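Local coordinates for conserved hypothetical alanine and leucine RICH protein (Mycobacterium tuberculosis, PDB 2WAM) that is of unknown function but belongs to the PAC2 family and folds around a mixed beta sheet flanked by helices, at residues A86-A91 with A256-V261; A162-A167 with Y225-H230; P190-A195 with R304-F309; L107-R112 with D127-S132. One frame throughout, in Å; residues are numbered along the deposited sequence.

Interaction 1: A86-A91 with A256-V261; sequences AAHLKA and ALLEQV
Leu258 reaches from helix 251-265 to Leu89 and His88 of helix 81-92, joining two neighbouring helices on one face of the mixed sheet of this alpha/beta fold. The contact is apolar and made by side-chain ends, with the nearest CA atoms, those of Leu89 and Leu258, 8.7 Å apart. The two leucines run past each other in opposite directions, so that both forks interleave: Leu89 CD1 meets Leu258 CD2 at 4.0 Å, while Leu89 CG lies 3.9 Å from Leu258 CD1. His88 offers the edge of its imidazole rather than a face. The ring is held by His88 NE2, which is hydrogen-bonded to Pro270 O in the loop after helix 251-265, and NE2 is thereby satisfied close to an apolar patch. Further out, Leu89 rests on Leu136 of strand 131-137, and Leu257 packs on Phe237 and Val239 of strand 234-242, so each helix is seated on its own part of the sheet. At the centre, Leu258 CD1 touches both partners, 3.8 Å from Leu89 CD2 and 4.0 Å from His88 CD2, and lies near the plane of the imidazole.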
# COMPACT_ATOMS: atom_id res chain seq x y z
N ALA A 86 -26.11 17.61 -15.69
CA ALA A 86 -25.52 16.28 -15.65
C ALA A 86 -26.60 15.20 -15.59
O ALA A 86 -26.50 14.16 -16.24
CB ALA A 86 -24.59 16.16 -14.48
N ALA A 87 -27.65 15.48 -14.82
CA ALA A 87 -28.72 14.50 -14.64
C ALA A 87 -29.46 14.29 -15.94
O ALA A 87 -29.89 13.18 -16.25
CB ALA A 87 -29.70 14.95 -13.54
N HIS A 88 -29.59 15.36 -16.71
CA HIS A 88 -30.34 15.28 -17.95
C HIS A 88 -29.61 14.47 -19.00
O HIS A 88 -30.19 13.59 -19.63
CB HIS A 88 -30.71 16.64 -18.52
CG HIS A 88 -31.48 16.54 -19.80
ND1 HIS A 88 -32.77 16.07 -19.84
CD2 HIS A 88 -31.12 16.79 -21.08
CE1 HIS A 88 -33.18 16.05 -21.10
NE2 HIS A 88 -32.20 16.48 -21.86
N LEU A 89 -28.33 14.77 -19.20
CA LEU A 89 -27.51 13.97 -20.09
C LEU A 89 -27.60 12.48 -19.75
O LEU A 89 -27.88 11.66 -20.61
CB LEU A 89 -26.05 14.44 -20.06
CG LEU A 89 -25.74 15.83 -20.61
CD1 LEU A 89 -24.26 16.18 -20.41
CD2 LEU A 89 -26.13 15.92 -22.07
N LYS A 90 -27.36 12.13 -18.49
CA LYS A 90 -27.40 10.72 -18.10
C LYS A 90 -28.77 10.06 -18.30
O LYS A 90 -28.85 8.87 -18.57
CB LYS A 90 -26.94 10.56 -16.65
CG LYS A 90 -25.52 11.04 -16.40
CD LYS A 90 -25.31 11.47 -14.95
CE LYS A 90 -25.31 10.28 -14.02
NZ LYS A 90 -25.64 10.67 -12.62
N ALA A 91 -29.84 10.84 -18.20
CA ALA A 91 -31.21 10.34 -18.32
C ALA A 91 -31.70 10.23 -19.77
O ALA A 91 -32.51 9.38 -20.10
CB ALA A 91 -32.15 11.22 -17.51
N ALA A 256 -29.25 26.22 -21.10
CA ALA A 256 -28.29 27.12 -21.72
C ALA A 256 -26.90 26.49 -21.73
O ALA A 256 -26.22 26.49 -22.77
CB ALA A 256 -28.27 28.46 -21.01
N LEU A 257 -26.46 25.96 -20.59
CA LEU A 257 -25.17 25.29 -20.54
C LEU A 257 -25.08 24.19 -21.59
O LEU A 257 -24.15 24.16 -22.39
CB LEU A 257 -24.91 24.71 -19.15
CG LEU A 257 -24.50 25.71 -18.07
CD1 LEU A 257 -24.45 25.06 -16.67
CD2 LEU A 257 -23.16 26.29 -18.41
N LEU A 258 -26.05 23.28 -21.60
CA LEU A 258 -26.01 22.15 -22.53
C LEU A 258 -26.07 22.58 -24.00
O LEU A 258 -25.45 21.96 -24.86
CB LEU A 258 -27.10 21.13 -22.21
CG LEU A 258 -26.93 20.34 -20.90
CD1 LEU A 258 -27.84 19.12 -20.88
CD2 LEU A 258 -25.49 19.93 -20.65
N GLU A 259 -26.82 23.64 -24.30
CA GLU A 259 -26.91 24.12 -25.67
C GLU A 259 -25.53 24.55 -26.11
O GLU A 259 -25.15 24.40 -27.27
CB GLU A 259 -27.91 25.27 -25.78
CG GLU A 259 -29.35 24.79 -25.82
CD GLU A 259 -30.35 25.92 -25.74
OE1 GLU A 259 -30.01 26.98 -25.18
OE2 GLU A 259 -31.49 25.75 -26.23
N GLN A 260 -24.76 25.07 -25.15
CA GLN A 260 -23.41 25.53 -25.41
C GLN A 260 -22.45 24.35 -25.61
O GLN A 260 -21.64 24.37 -26.55
CB GLN A 260 -22.95 26.43 -24.26
CG GLN A 260 -21.75 27.29 -24.60
CD GLN A 260 -21.94 28.04 -25.90
OE1 GLN A 260 -21.13 27.92 -26.83
NE2 GLN A 260 -23.04 28.81 -25.99
N VAL A 261 -22.52 23.35 -24.74
CA VAL A 261 -21.74 22.12 -24.92
C VAL A 261 -22.00 21.56 -26.31
O VAL A 261 -21.08 21.12 -26.98
CB VAL A 261 -22.13 21.02 -23.89
CG1 VAL A 261 -21.36 19.73 -24.14
CG2 VAL A 261 -21.92 21.50 -22.48

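Interaction 2: A162-A167 with Y225-H230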
# COMPACT_ATOMS: atom_id res chain seq x y z
N ALA A 162 -5.37 11.93 -12.04
CA ALA A 162 -6.11 10.75 -12.47
C ALA A 162 -7.08 11.04 -13.63
O ALA A 162 -7.15 10.27 -14.57
CB ALA A 162 -6.85 10.12 -11.29
N VAL A 163 -7.81 12.16 -13.58
CA VAL A 163 -8.70 12.54 -14.67
C VAL A 163 -7.90 12.87 -15.94
O VAL A 163 -8.21 12.40 -17.03
CB VAL A 163 -9.61 13.75 -14.31
CG1 VAL A 163 -10.38 14.24 -15.52
CG2 VAL A 163 -10.60 13.38 -13.21
N ARG A 164 -6.86 13.68 -15.78
CA ARG A 164 -6.01 14.01 -16.91
C ARG A 164 -5.39 12.75 -17.56
O ARG A 164 -5.27 12.66 -18.79
CB ARG A 164 -4.92 15.00 -16.49
CG ARG A 164 -3.87 15.24 -17.56
CD ARG A 164 -2.97 16.39 -17.22
NE ARG A 164 -2.07 16.05 -16.13
CZ ARG A 164 -0.93 15.41 -16.31
NH1 ARG A 164 -0.56 15.05 -17.52
NH2 ARG A 164 -0.16 15.12 -15.27
N LEU A 165 -5.00 11.78 -16.73
CA LEU A 165 -4.42 10.54 -17.23
C LEU A 165 -5.46 9.65 -17.92
O LEU A 165 -5.14 8.95 -18.88
CB LEU A 165 -3.67 9.80 -16.14
CG LEU A 165 -3.02 8.46 -16.53
CD1 LEU A 165 -1.85 8.16 -15.60
CD2 LEU A 165 -4.02 7.28 -16.54
N LEU A 166 -6.69 9.66 -17.43
CA LEU A 166 -7.77 8.93 -18.08
C LEU A 166 -8.12 9.57 -19.43
O LEU A 166 -8.25 8.88 -20.44
CB LEU A 166 -9.00 8.87 -17.17
CG LEU A 166 -8.97 7.74 -16.14
CD1 LEU A 166 -10.20 7.75 -15.26
CD2 LEU A 166 -8.86 6.41 -16.86
N ALA A 167 -8.24 10.90 -19.43
CA ALA A 167 -8.54 11.65 -20.64
C ALA A 167 -7.49 11.41 -21.73
O ALA A 167 -7.83 11.27 -22.91
CB ALA A 167 -8.67 13.15 -20.33
N TYR A 225 -7.34 24.40 -15.74
CA TYR A 225 -5.99 24.98 -15.71
C TYR A 225 -4.87 23.93 -15.85
O TYR A 225 -3.95 24.11 -16.66
CB TYR A 225 -5.77 25.79 -14.45
CG TYR A 225 -4.42 26.46 -14.40
CD1 TYR A 225 -4.03 27.35 -15.39
CD2 TYR A 225 -3.53 26.19 -13.37
CE1 TYR A 225 -2.79 27.96 -15.35
CE2 TYR A 225 -2.28 26.78 -13.32
CZ TYR A 225 -1.92 27.67 -14.31
OH TYR A 225 -0.68 28.27 -14.27
N ARG A 226 -4.95 22.86 -15.06
CA ARG A 226 -3.92 21.83 -15.11
C ARG A 226 -3.87 21.21 -16.50
O ARG A 226 -2.81 21.06 -17.08
CB ARG A 226 -4.15 20.76 -14.05
CG ARG A 226 -3.95 21.25 -12.63
CD ARG A 226 -2.53 21.10 -12.20
NE ARG A 226 -2.30 21.60 -10.84
CZ ARG A 226 -1.80 22.79 -10.57
NH1 ARG A 226 -1.48 23.62 -11.55
NH2 ARG A 226 -1.62 23.17 -9.31
N MET A 227 -5.04 20.86 -17.02
CA MET A 227 -5.19 20.35 -18.38
C MET A 227 -4.49 21.23 -19.41
O MET A 227 -3.73 20.73 -20.25
CB MET A 227 -6.68 20.23 -18.74
CG MET A 227 -7.43 19.07 -18.10
SD MET A 227 -6.69 17.50 -18.54
CE MET A 227 -7.57 17.14 -20.06
N ALA A 228 -4.74 22.54 -19.36
CA ALA A 228 -4.08 23.49 -20.26
C ALA A 228 -2.56 23.49 -20.09
O ALA A 228 -1.83 23.55 -21.08
CB ALA A 228 -4.62 24.88 -20.07
N GLN A 229 -2.10 23.45 -18.85
CA GLN A 229 -0.67 23.42 -18.58
C GLN A 229 -0.01 22.25 -19.33
O GLN A 229 1.18 22.27 -19.60
CB GLN A 229 -0.39 23.32 -17.08
CG GLN A 229 -0.47 24.63 -16.32
CD GLN A 229 -0.30 24.43 -14.81
OE1 GLN A 229 -0.92 23.54 -14.23
NE2 GLN A 229 0.56 25.24 -14.18
N HIS A 230 -0.80 21.24 -19.67
CA HIS A 230 -0.26 20.09 -20.36
C HIS A 230 -0.69 20.06 -21.81
O HIS A 230 -0.81 18.99 -22.42
CB HIS A 230 -0.68 18.79 -19.67
CG HIS A 230 0.02 18.52 -18.37
ND1 HIS A 230 -0.48 18.94 -17.16
CD2 HIS A 230 1.16 17.84 -18.10
CE1 HIS A 230 0.33 18.55 -16.19
NE2 HIS A 230 1.33 17.87 -16.73
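Arg164 on helix 156-169 and Met227 on helix 219-229 are the nearest CA pair of the two segments, 6.6 Å apart, and His230 lies in the turn at the end of the second. The main feature is a flat stack: the guanidinium of Arg164 lies on one face of the His230 imidazole with 3.4 Å between centres and planes only 4° apart. The Arg164 chain leaves its helix extended, and a bend at chi3 (71°) turns the guanidinium flat against the ring; its CD also sits over the same face, a CH-pi contact 4.0 Å from the ring centroid. Behind the stack, Met227 SD lies 3.7 Å from Arg164 CB and CG, and Met227 CE reaches Ala167 CB at 4.1 Å. The rotation of the imidazole is set from its edge, where His230 ND1 donates to Arg226 O at 3.2 Å, 163° at the hydrogen and nearly in the ring plane. Arg226 itself turns outward, paired with Gln229 OE1, with Glu157 and with Asp128 of a second subunit. Arg164 has weak, long ion pairs with Glu168 and with Glu40 of a third subunit. Carbonyl at the edge and guanidinium at the face do not compete for the ring. ND1 donating fits either a neutral or a charged imidazole; if neutral, the stack would have cation-pi character.

Interaction 3: P190-A195 with R304-F309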
# COMPACT_ATOMS: atom_id res chain seq x y z
N PRO A 190 -32.59 37.39 -21.67
CA PRO A 190 -31.76 36.30 -22.19
C PRO A 190 -30.66 35.89 -21.21
O PRO A 190 -30.02 36.74 -20.58
CB PRO A 190 -31.15 36.90 -23.46
CG PRO A 190 -32.15 37.90 -23.90
CD PRO A 190 -32.73 38.48 -22.64
N ILE A 191 -30.45 34.58 -21.09
CA ILE A 191 -29.45 34.07 -20.18
C ILE A 191 -28.06 34.35 -20.72
O ILE A 191 -27.75 34.00 -21.86
CB ILE A 191 -29.62 32.57 -19.96
CG1 ILE A 191 -30.84 32.30 -19.08
CG2 ILE A 191 -28.35 31.96 -19.36
CD1 ILE A 191 -31.13 30.82 -18.90
N THR A 192 -27.22 35.00 -19.92
CA THR A 192 -25.87 35.32 -20.34
C THR A 192 -24.89 34.37 -19.69
O THR A 192 -25.26 33.57 -18.83
CB THR A 192 -25.49 36.79 -20.02
OG1 THR A 192 -25.79 37.08 -18.66
CG2 THR A 192 -26.27 37.74 -20.92
N MET A 193 -23.63 34.47 -20.09
CA MET A 193 -22.67 33.43 -19.78
C MET A 193 -21.26 33.96 -19.95
O MET A 193 -20.99 34.70 -20.89
CB MET A 193 -22.92 32.30 -20.77
CG MET A 193 -22.20 31.02 -20.49
SD MET A 193 -22.95 29.78 -21.53
CE MET A 193 -24.36 29.33 -20.52
N THR A 194 -20.36 33.59 -19.04
CA THR A 194 -18.96 33.96 -19.23
C THR A 194 -18.08 32.77 -19.65
O THR A 194 -17.89 31.81 -18.91
CB THR A 194 -18.35 34.76 -18.04
OG1 THR A 194 -17.94 33.87 -16.99
CG2 THR A 194 -19.33 35.75 -17.49
N ALA A 195 -17.56 32.87 -20.87
CA ALA A 195 -16.77 31.82 -21.49
C ALA A 195 -15.29 31.97 -21.16
O ALA A 195 -14.79 33.09 -21.04
CB ALA A 195 -16.97 31.87 -22.99
N ARG A 304 -34.22 46.90 -15.95
CA ARG A 304 -33.70 48.21 -16.34
C ARG A 304 -32.18 48.19 -16.47
O ARG A 304 -31.64 48.51 -17.54
CB ARG A 304 -34.18 49.30 -15.37
CG ARG A 304 -35.60 49.78 -15.67
CD ARG A 304 -36.10 50.83 -14.70
NE ARG A 304 -37.04 50.31 -13.71
CZ ARG A 304 -36.90 50.46 -12.39
NH1 ARG A 304 -35.88 51.14 -11.89
NH2 ARG A 304 -37.81 49.95 -11.57
N GLN A 305 -31.48 47.79 -15.41
CA GLN A 305 -30.03 47.69 -15.43
C GLN A 305 -29.53 46.85 -16.60
O GLN A 305 -28.57 47.21 -17.28
CB GLN A 305 -29.50 47.07 -14.14
CG GLN A 305 -29.76 47.89 -12.89
CD GLN A 305 -29.14 47.25 -11.65
OE1 GLN A 305 -29.26 46.04 -11.43
NE2 GLN A 305 -28.48 48.07 -10.84
N TYR A 306 -30.20 45.72 -16.83
CA TYR A 306 -29.78 44.76 -17.84
C TYR A 306 -29.90 45.34 -19.25
O TYR A 306 -28.97 45.22 -20.04
CB TYR A 306 -30.59 43.46 -17.71
CG TYR A 306 -30.26 42.40 -18.74
CD1 TYR A 306 -29.23 41.50 -18.53
CD2 TYR A 306 -30.99 42.30 -19.92
CE1 TYR A 306 -28.93 40.52 -19.47
CE2 TYR A 306 -30.70 41.32 -20.86
CZ TYR A 306 -29.67 40.43 -20.64
OH TYR A 306 -29.38 39.46 -21.59
N ASP A 307 -31.03 45.97 -19.55
CA ASP A 307 -31.22 46.60 -20.86
C ASP A 307 -30.17 47.70 -21.08
O ASP A 307 -29.64 47.84 -22.19
CB ASP A 307 -32.64 47.16 -20.99
CG ASP A 307 -33.69 46.06 -20.96
OD1 ASP A 307 -33.45 44.99 -21.57
OD2 ASP A 307 -34.75 46.27 -20.33
N ALA A 308 -29.86 48.43 -20.02
CA ALA A 308 -28.85 49.50 -20.06
C ALA A 308 -27.43 48.98 -20.27
O ALA A 308 -26.65 49.59 -21.01
CB ALA A 308 -28.92 50.33 -18.79
N PHE A 309 -27.08 47.87 -19.63
CA PHE A 309 -25.78 47.24 -19.85
C PHE A 309 -25.68 46.70 -21.28
O PHE A 309 -24.62 46.76 -21.90
CB PHE A 309 -25.52 46.12 -18.85
CG PHE A 309 -24.24 45.38 -19.09
CD1 PHE A 309 -23.02 45.90 -18.66
CD2 PHE A 309 -24.24 44.16 -19.77
CE1 PHE A 309 -21.84 45.22 -18.88
CE2 PHE A 309 -23.05 43.48 -20.00
CZ PHE A 309 -21.85 44.01 -19.55
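Tyr306 OH is the polar atom at the centre of this contact, with Pro190 O 3.0 Å away and carbons of Pro190 and Thr192 gathered about it. Pro190 approaches with its ring atoms: Pro190 CB is 3.6 Å from Tyr306 OH, and Pro190 CD lies 3.9 Å from Tyr306 CE2, so the pyrrolidine and the phenol meet at a slant. Thr192 and Tyr306 approach each other from opposite directions, the methyl meeting the phenol at its edge, near the ring plane, with Thr192 CG2 3.6 Å from Tyr306 OH. The phenol gets there because CG of Tyr306 is anti to its backbone N (chi1 179°), which sends the ring out from helix 293-315 toward the loop leading into strand 193-197. The branches of Thr192 divide their work. While CG2 faces the tyrosine, OG1 is hydrogen-bonded to His240 ND1 on strand 234-242, which fixes which branch meets the phenol. Backbone bonds of Thr192 with His240 and of Thr194 with Thr238 tie the segment, which runs into the edge strand 193-197, to its neighbour 234-242. Pro186 and Arg189 also touch the tyrosine side chain. Tyr306 thus links helix 293-315 to the loop before the edge strand, and just outside the two segments Arg189 adds a salt bridge to Asp307. Chemically the phenol packs its carbons on proline and threonine and carries its polar end in among them, while the clear polar tie between loop and helix is the neighbouring ion pair.

Interaction 4: L107-R112 with D127-S132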
# COMPACT_ATOMS: atom_id res chain seq x y z
N LEU A 107 -14.43 12.78 0.43
CA LEU A 107 -15.52 13.60 0.94
C LEU A 107 -15.45 13.85 2.45
O LEU A 107 -15.11 12.96 3.23
CB LEU A 107 -16.85 12.96 0.55
CG LEU A 107 -18.12 13.57 1.12
CD1 LEU A 107 -18.40 14.89 0.41
CD2 LEU A 107 -19.28 12.60 1.01
N ASP A 108 -15.73 15.08 2.84
CA ASP A 108 -15.92 15.39 4.25
C ASP A 108 -17.40 15.20 4.59
O ASP A 108 -18.24 16.05 4.29
CB ASP A 108 -15.49 16.83 4.53
CG ASP A 108 -15.67 17.24 5.99
OD1 ASP A 108 -16.45 16.61 6.73
OD2 ASP A 108 -15.03 18.23 6.37
N TYR A 109 -17.72 14.07 5.22
CA TYR A 109 -19.12 13.70 5.45
C TYR A 109 -19.85 14.61 6.43
O TYR A 109 -21.06 14.82 6.30
CB TYR A 109 -19.21 12.26 5.93
CG TYR A 109 -19.12 11.26 4.81
CD1 TYR A 109 -17.89 10.73 4.44
CD2 TYR A 109 -20.25 10.84 4.13
CE1 TYR A 109 -17.78 9.81 3.43
CE2 TYR A 109 -20.16 9.91 3.12
CZ TYR A 109 -18.92 9.39 2.78
OH TYR A 109 -18.78 8.45 1.78
N ARG A 110 -19.13 15.14 7.40
CA ARG A 110 -19.75 16.02 8.37
C ARG A 110 -20.00 17.45 7.85
O ARG A 110 -20.79 18.17 8.45
CB ARG A 110 -18.99 16.00 9.70
CG ARG A 110 -19.32 14.77 10.54
CD ARG A 110 -18.43 14.61 11.76
NE ARG A 110 -18.90 15.39 12.90
CZ ARG A 110 -18.49 16.63 13.19
NH1 ARG A 110 -17.62 17.25 12.40
NH2 ARG A 110 -18.96 17.26 14.26
N SER A 111 -19.35 17.85 6.75
CA SER A 111 -19.68 19.14 6.12
C SER A 111 -20.84 18.93 5.17
O SER A 111 -21.70 19.79 5.03
CB SER A 111 -18.51 19.74 5.34
OG SER A 111 -17.43 20.11 6.17
N ARG A 112 -20.87 17.78 4.51
CA ARG A 112 -21.97 17.45 3.61
C ARG A 112 -22.64 16.13 3.97
O ARG A 112 -22.41 15.11 3.32
CB ARG A 112 -21.51 17.45 2.16
CG ARG A 112 -21.24 18.84 1.65
CD ARG A 112 -20.88 18.85 0.19
NE ARG A 112 -19.53 18.37 -0.05
CZ ARG A 112 -18.94 18.36 -1.23
NH1 ARG A 112 -19.60 18.80 -2.30
NH2 ARG A 112 -17.71 17.90 -1.35
N ASP A 127 -29.41 9.34 0.31
CA ASP A 127 -28.91 9.97 -0.88
C ASP A 127 -27.37 9.78 -0.93
O ASP A 127 -26.63 10.53 -0.32
CB ASP A 127 -29.32 11.45 -0.86
CG ASP A 127 -28.93 12.18 -2.11
OD1 ASP A 127 -28.44 11.53 -3.05
OD2 ASP A 127 -29.12 13.42 -2.15
N ASP A 128 -26.91 8.76 -1.65
CA ASP A 128 -25.48 8.45 -1.74
C ASP A 128 -24.74 9.35 -2.72
O ASP A 128 -25.23 9.62 -3.82
CB ASP A 128 -25.29 6.99 -2.14
CG ASP A 128 -25.91 6.04 -1.14
OD1 ASP A 128 -26.20 6.49 -0.00
OD2 ASP A 128 -26.11 4.84 -1.48
N PRO A 129 -23.57 9.84 -2.30
CA PRO A 129 -22.77 10.71 -3.16
C PRO A 129 -22.05 9.94 -4.27
O PRO A 129 -21.53 8.86 -4.02
CB PRO A 129 -21.74 11.29 -2.17
CG PRO A 129 -21.68 10.30 -1.07
CD PRO A 129 -23.11 9.91 -0.91
N GLU A 130 -22.03 10.50 -5.47
CA GLU A 130 -21.33 9.88 -6.59
C GLU A 130 -20.25 10.82 -7.07
O GLU A 130 -20.32 12.03 -6.88
CB GLU A 130 -22.29 9.57 -7.75
CG GLU A 130 -22.68 10.81 -8.60
CD GLU A 130 -22.68 10.54 -10.12
OE1 GLU A 130 -22.31 9.42 -10.53
OE2 GLU A 130 -23.05 11.45 -10.90
N LEU A 131 -19.23 10.24 -7.68
CA LEU A 131 -18.24 10.96 -8.47
C LEU A 131 -17.78 9.94 -9.51
O LEU A 131 -17.07 8.97 -9.17
CB LEU A 131 -17.06 11.48 -7.63
CG LEU A 131 -16.05 12.30 -8.44
CD1 LEU A 131 -16.76 13.36 -9.30
CD2 LEU A 131 -14.99 12.96 -7.56
N SER A 132 -18.23 10.15 -10.75
CA SER A 132 -18.05 9.16 -11.81
C SER A 132 -17.64 9.71 -13.18
O SER A 132 -17.94 10.85 -13.54
CB SER A 132 -19.30 8.30 -11.94
OG SER A 132 -19.47 7.47 -10.79
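Leu107 and Pro129 make the apolar part of this contact, where the loop following helix 103-106 meets the chain that leads into strand 131-137. Leu107 CD2 touches Pro129 CG at 3.9 Å, the two side chains crossing at about a right angle. Leu107 also sets that same methyl over the centre of the Tyr109 ring, 3.5 Å above its plane. Tyr109 CE2 reaches Pro129 CG more loosely at 4.5 Å, while its hydroxyl is hydrogen-bonded to Asp104.

The hydrogen bonds shape the loop itself. Asp108 OD1 accepts from Ser111 N at 3.2 Å, an Asx motif in which the donor comes from above the carboxylate plane, 67° out of it. Ser111 N is shared between Asp108 OD1 and Asp108 O, and Arg112 N also bonds to Asp108 O, so this one residue holds a short turn together at both its side chain and its carbonyl.

Salt bridges surround the contact. Arg112 pairs with Asp153, Glu130 with Lys90, and Arg110 reaches across to Asp153 and Glu151 of a fourth subunit, against whose Trp156 the Tyr109 ring stacks. The two segments lie at the base of the hairpin formed by strands 115-119 and 122-126, and they are bordered by subunit interface. No hydrogen bond passes between them: from one segment to the other the contact is apolar, while polar groups shape the turn, pair within the chain or reach neighbouring subunits.

Along the chain, interaction 4 closes before interaction 2 opens, both within the loop closed by interaction 1, while interaction 3 crosses both 1 and 2 and brings in helix 293-315, near the C-terminal end. Interactions 1, 3 and 4 are linked through the central sheet and by direct touches: Ala256 and Leu257 pack on Ile191 and Met193, and a salt bridge joins interactions 1 and 4. Interaction 1 is about 22 Å, centre to centre, from each of the others, whereas the centres of interactions 3 and 4 are about 34 Å apart on opposite sides of the chain's centre. Interactions 2 and 4 both touch the second subunit, so both lie beside subunit interfaces.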